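Local atomic coordinates of putative hydrolase (Agrobacterium vitis, PDB entry 3LLC), a protein that probably hydrolyses fatty-acyl thioesters on proteins and related acyl esters, as an alpha/beta hydrolase akin to the acyl-protein thioesterase ABHD10. Residues A[28-42]-A[58-72]. Residues are numbered along the deposited sequence; the frame is centred on the assembly and turned at random. Where two conformers were deposited one is given.
Sequences LVRAPAQDERPTCIW and MDDLAASLGVGAIRF. With EDO (1,2-ethanediol), chain F.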
# COMPACT_ATOMS: atom_id res chain seq x y z
N LEU A 28 9.42 -11.14 4.69
CA LEU A 28 10.83 -11.23 4.29
C LEU A 28 11.49 -9.91 4.73
O LEU A 28 11.06 -8.83 4.29
CB LEU A 28 10.93 -11.39 2.77
CG LEU A 28 10.42 -12.73 2.17
CD1 LEU A 28 10.31 -12.64 0.64
CD2 LEU A 28 11.31 -13.93 2.63
N VAL A 29 12.53 -10.00 5.56
CA VAL A 29 13.14 -8.83 6.21
C VAL A 29 14.66 -8.81 6.09
O VAL A 29 15.34 -9.85 6.21
CB VAL A 29 12.77 -8.75 7.71
CG1 VAL A 29 13.58 -9.77 8.52
CG2 VAL A 29 13.03 -7.36 8.24
N ARG A 30 15.19 -7.62 5.83
CA ARG A 30 16.61 -7.37 5.77
C ARG A 30 16.91 -6.30 6.82
O ARG A 30 16.34 -5.21 6.77
CB ARG A 30 16.95 -6.86 4.36
CG ARG A 30 18.39 -6.65 4.07
CD ARG A 30 18.56 -5.97 2.71
NE ARG A 30 18.12 -6.80 1.59
CZ ARG A 30 18.87 -7.69 0.95
NH1 ARG A 30 20.12 -7.96 1.34
NH2 ARG A 30 18.38 -8.37 -0.08
N ALA A 31 17.77 -6.61 7.79
CA ALA A 31 18.15 -5.62 8.82
C ALA A 31 18.99 -4.48 8.21
O ALA A 31 19.78 -4.70 7.29
CB ALA A 31 18.93 -6.29 9.97
N PRO A 32 18.83 -3.24 8.73
CA PRO A 32 19.78 -2.19 8.36
C PRO A 32 21.20 -2.48 8.84
O PRO A 32 21.38 -3.21 9.83
CB PRO A 32 19.21 -0.94 9.04
CG PRO A 32 18.44 -1.46 10.20
CD PRO A 32 17.89 -2.80 9.77
N ALA A 33 22.21 -1.96 8.13
CA ALA A 33 23.61 -2.21 8.50
C ALA A 33 23.93 -1.58 9.87
O ALA A 33 24.83 -2.04 10.56
CB ALA A 33 24.56 -1.68 7.44
N GLN A 34 23.22 -0.50 10.20
CA GLN A 34 23.31 0.11 11.54
C GLN A 34 21.89 0.47 11.97
O GLN A 34 21.07 0.90 11.16
CB GLN A 34 24.21 1.36 11.54
CG GLN A 34 25.57 1.18 10.88
CD GLN A 34 26.54 0.33 11.70
OE1 GLN A 34 26.27 -0.02 12.85
NE2 GLN A 34 27.68 -0.00 11.11
N ASP A 35 21.59 0.26 13.26
CA ASP A 35 20.19 0.40 13.76
C ASP A 35 19.57 1.79 13.56
O ASP A 35 18.35 1.92 13.49
CB ASP A 35 20.10 0.04 15.26
CG ASP A 35 20.30 -1.46 15.53
OD1 ASP A 35 20.17 -2.28 14.61
OD2 ASP A 35 20.60 -1.80 16.69
N GLU A 36 20.42 2.82 13.49
CA GLU A 36 19.98 4.21 13.32
C GLU A 36 19.43 4.50 11.92
O GLU A 36 18.69 5.48 11.72
CB GLU A 36 21.12 5.19 13.65
CG GLU A 36 22.30 5.14 12.67
CD GLU A 36 23.48 5.95 13.16
OE1 GLU A 36 23.29 7.13 13.53
OE2 GLU A 36 24.61 5.40 13.16
N ARG A 37 19.78 3.66 10.95
CA ARG A 37 19.34 3.87 9.57
C ARG A 37 17.86 3.50 9.41
O ARG A 37 17.36 2.66 10.14
CB ARG A 37 20.23 3.06 8.62
CG ARG A 37 21.70 3.46 8.67
CD ARG A 37 22.56 2.60 7.77
NE ARG A 37 23.94 3.06 7.76
CZ ARG A 37 24.87 2.60 6.93
NH1 ARG A 37 24.55 1.68 6.03
NH2 ARG A 37 26.10 3.07 6.98
N PRO A 38 17.16 4.15 8.47
CA PRO A 38 15.76 3.80 8.25
C PRO A 38 15.56 2.40 7.66
O PRO A 38 16.52 1.76 7.20
CB PRO A 38 15.27 4.86 7.26
CG PRO A 38 16.47 5.26 6.52
CD PRO A 38 17.63 5.14 7.48
N THR A 39 14.33 1.95 7.77
CA THR A 39 13.82 0.74 7.11
C THR A 39 12.70 1.10 6.11
O THR A 39 11.71 1.76 6.44
CB THR A 39 13.31 -0.26 8.18
OG1 THR A 39 14.40 -0.71 8.99
CG2 THR A 39 12.55 -1.50 7.53
N CYS A 40 12.87 0.66 4.87
CA CYS A 40 11.84 0.80 3.85
C CYS A 40 10.83 -0.35 3.94
O CYS A 40 11.21 -1.53 3.93
CB CYS A 40 12.50 0.80 2.47
SG CYS A 40 13.71 2.12 2.14
N ILE A 41 9.55 0.01 4.04
CA ILE A 41 8.47 -1.00 4.08
C ILE A 41 7.59 -0.90 2.86
O ILE A 41 7.00 0.16 2.54
CB ILE A 41 7.59 -0.99 5.38
CG1 ILE A 41 6.61 -2.18 5.35
CG2 ILE A 41 6.84 0.29 5.51
CD1 ILE A 41 6.02 -2.54 6.71
N TRP A 42 7.54 -2.01 2.16
CA TRP A 42 6.68 -2.17 0.98
C TRP A 42 5.23 -2.42 1.40
O TRP A 42 4.96 -3.27 2.24
CB TRP A 42 7.19 -3.35 0.12
CG TRP A 42 6.35 -3.54 -1.17
CD1 TRP A 42 5.44 -4.56 -1.43
CD2 TRP A 42 6.33 -2.68 -2.32
NE1 TRP A 42 4.88 -4.36 -2.66
CE2 TRP A 42 5.38 -3.22 -3.23
CE3 TRP A 42 7.01 -1.50 -2.68
CZ2 TRP A 42 5.12 -2.63 -4.48
CZ3 TRP A 42 6.73 -0.90 -3.93
CH2 TRP A 42 5.79 -1.49 -4.81
N MSE A 58 12.76 -2.27 -4.61
CA MSE A 58 12.83 -1.55 -3.29
C MSE A 58 13.84 -2.26 -2.40
O MSE A 58 14.74 -1.63 -1.87
CB MSE A 58 11.48 -1.49 -2.58
CG MSE A 58 11.47 -0.59 -1.31
SE MSE A 58 10.17 -1.02 -0.01
CE MSE A 58 11.01 -2.68 0.57
N ASP A 59 13.69 -3.57 -2.23
CA ASP A 59 14.65 -4.37 -1.46
C ASP A 59 16.11 -4.25 -1.95
O ASP A 59 17.04 -4.12 -1.12
CB ASP A 59 14.24 -5.83 -1.44
CG ASP A 59 15.27 -6.71 -0.71
OD1 ASP A 59 15.27 -6.72 0.54
OD2 ASP A 59 16.08 -7.37 -1.39
N ASP A 60 16.32 -4.30 -3.28
CA ASP A 60 17.65 -4.19 -3.87
C ASP A 60 18.29 -2.82 -3.58
O ASP A 60 19.47 -2.75 -3.20
CB ASP A 60 17.60 -4.43 -5.38
CG ASP A 60 18.96 -4.37 -6.02
OD1 ASP A 60 19.70 -5.35 -5.91
OD2 ASP A 60 19.29 -3.32 -6.61
N LEU A 61 17.51 -1.76 -3.74
CA LEU A 61 17.99 -0.40 -3.43
C LEU A 61 18.40 -0.30 -1.94
O LEU A 61 19.51 0.15 -1.61
CB LEU A 61 16.93 0.63 -3.72
CG LEU A 61 17.38 2.05 -3.34
CD1 LEU A 61 18.53 2.59 -4.28
CD2 LEU A 61 16.21 2.95 -3.30
N ALA A 62 17.52 -0.76 -1.05
CA ALA A 62 17.81 -0.81 0.38
C ALA A 62 19.11 -1.54 0.70
O ALA A 62 19.98 -1.01 1.43
CB ALA A 62 16.61 -1.40 1.17
N ALA A 63 19.28 -2.75 0.16
CA ALA A 63 20.52 -3.50 0.29
C ALA A 63 21.76 -2.73 -0.13
O ALA A 63 22.80 -2.79 0.54
CB ALA A 63 20.44 -4.81 -0.50
N SER A 64 21.67 -2.00 -1.24
CA SER A 64 22.82 -1.28 -1.77
C SER A 64 23.22 -0.09 -0.89
O SER A 64 24.37 0.29 -0.88
CB SER A 64 22.56 -0.78 -3.20
OG SER A 64 21.68 0.34 -3.20
N LEU A 65 22.27 0.50 -0.16
CA LEU A 65 22.53 1.66 0.70
C LEU A 65 22.76 1.26 2.19
O LEU A 65 23.03 2.12 3.03
CB LEU A 65 21.39 2.68 0.56
CG LEU A 65 21.22 3.30 -0.84
CD1 LEU A 65 20.02 4.25 -0.86
CD2 LEU A 65 22.51 4.01 -1.28
N GLY A 66 22.65 -0.03 2.50
CA GLY A 66 22.82 -0.53 3.87
C GLY A 66 21.65 -0.19 4.79
O GLY A 66 21.80 -0.08 6.00
N VAL A 67 20.47 0.00 4.22
CA VAL A 67 19.29 0.31 5.02
C VAL A 67 18.34 -0.90 5.08
O VAL A 67 18.51 -1.89 4.36
CB VAL A 67 18.58 1.60 4.57
CG1 VAL A 67 19.59 2.76 4.43
CG2 VAL A 67 17.76 1.41 3.30
N GLY A 68 17.38 -0.84 5.99
CA GLY A 68 16.48 -1.94 6.21
C GLY A 68 15.43 -2.08 5.10
O GLY A 68 15.09 -1.11 4.37
N ALA A 69 14.89 -3.29 5.00
CA ALA A 69 13.75 -3.53 4.09
C ALA A 69 12.79 -4.57 4.67
O ALA A 69 13.24 -5.62 5.17
CB ALA A 69 14.26 -3.98 2.72
N ILE A 70 11.49 -4.27 4.64
CA ILE A 70 10.43 -5.20 5.06
C ILE A 70 9.44 -5.39 3.90
O ILE A 70 8.93 -4.42 3.36
CB ILE A 70 9.67 -4.74 6.30
CG1 ILE A 70 10.58 -4.69 7.53
CG2 ILE A 70 8.45 -5.65 6.59
CD1 ILE A 70 10.00 -3.97 8.73
N ARG A 71 9.17 -6.65 3.54
CA ARG A 71 8.02 -6.98 2.67
C ARG A 71 7.18 -8.02 3.37
O ARG A 71 7.72 -8.81 4.17
CB ARG A 71 8.51 -7.56 1.35
CG ARG A 71 9.29 -6.58 0.48
CD ARG A 71 9.97 -7.29 -0.72
NE ARG A 71 11.11 -8.09 -0.35
CZ ARG A 71 11.46 -9.26 -0.89
NH1 ARG A 71 10.72 -9.83 -1.84
NH2 ARG A 71 12.53 -9.87 -0.46
N PHE A 72 5.87 -8.02 3.10
CA PHE A 72 4.95 -9.04 3.63
C PHE A 72 3.78 -9.25 2.65
O PHE A 72 3.52 -8.40 1.81
CB PHE A 72 4.44 -8.65 5.01
CG PHE A 72 3.52 -7.47 4.98
CD1 PHE A 72 4.04 -6.18 4.90
CD2 PHE A 72 2.13 -7.63 5.00
CE1 PHE A 72 3.20 -5.09 4.83
CE2 PHE A 72 1.28 -6.53 4.94
CZ PHE A 72 1.83 -5.25 4.85
C1 EDO F . 14.07 -4.01 9.88
O1 EDO F . 13.68 -3.23 11.02
C2 EDO F . 14.40 -5.42 10.33
O2 EDO F . 15.23 -5.42 11.49
O HOH W 1 12.89 -7.42 1.84
O HOH W 2 20.70 -3.56 5.13
O HOH W 3 4.95 -5.81 1.60
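Arg30 grips Asp59 side-on, NE to OD1 at 3.0 Å and NH2 to OD2 at 2.8 Å, a salt bridge that ties strand 28-30 to helix 58-65. The fit is not coplanar: guanidinium and carboxylate are 41° apart, NH2 using the syn lone pair of OD2 while NE meets OD1 from above the carboxylate plane. With CG anti to the backbone N (chi1 -175°) and a bend at chi3, the Arg30 chain turns its guanidinium onto Ala63, whose CB lies over one face near the rim. A water donates to Asp59 OD1 and accepts from Arg71 NE, linking this pair to the next arginine; Leu28 CD1 packs over the guanidinium of Arg71, whose NH1 is bonded to Met50 O.

Beneath these groups, strand 68-72 is hydrogen-bonded along both edges: antiparallel to 28-30 through Leu28–Arg71 and Arg30–Ala69, and parallel to 39-42 through Cys40 and Trp42. On the helix side of the sheet, the selenomethionine Met58 puts SE 3.8 Å from Trp42 CB, at the edge of the indole, and CE against Cys40 O. On the other face Ile70 CG1 lies 3.7 Å from Thr39 CG2; Val29 CG2 and Ile41 CD1 reach Ile70 in one of their two conformers.

The helix ends in a Schellman motif at Gly66, whose O accepts from Ala33 N (2.9 Å), tying the loop to the turn; one conformer of Arg37 adds a longer bond from NH1 (3.3 Å) on the opposite face of that carbonyl plane. Strand 39-43, helix 53-65 and strand 68-72 form a beta-alpha-beta unit of the alpha/beta-hydrolase sheet: strand 107-113 pairs with 39-43 on one side, strand 23-30 with 68-72 on the other, and 9-16 lies beyond 23-30, bonded to it at Val29.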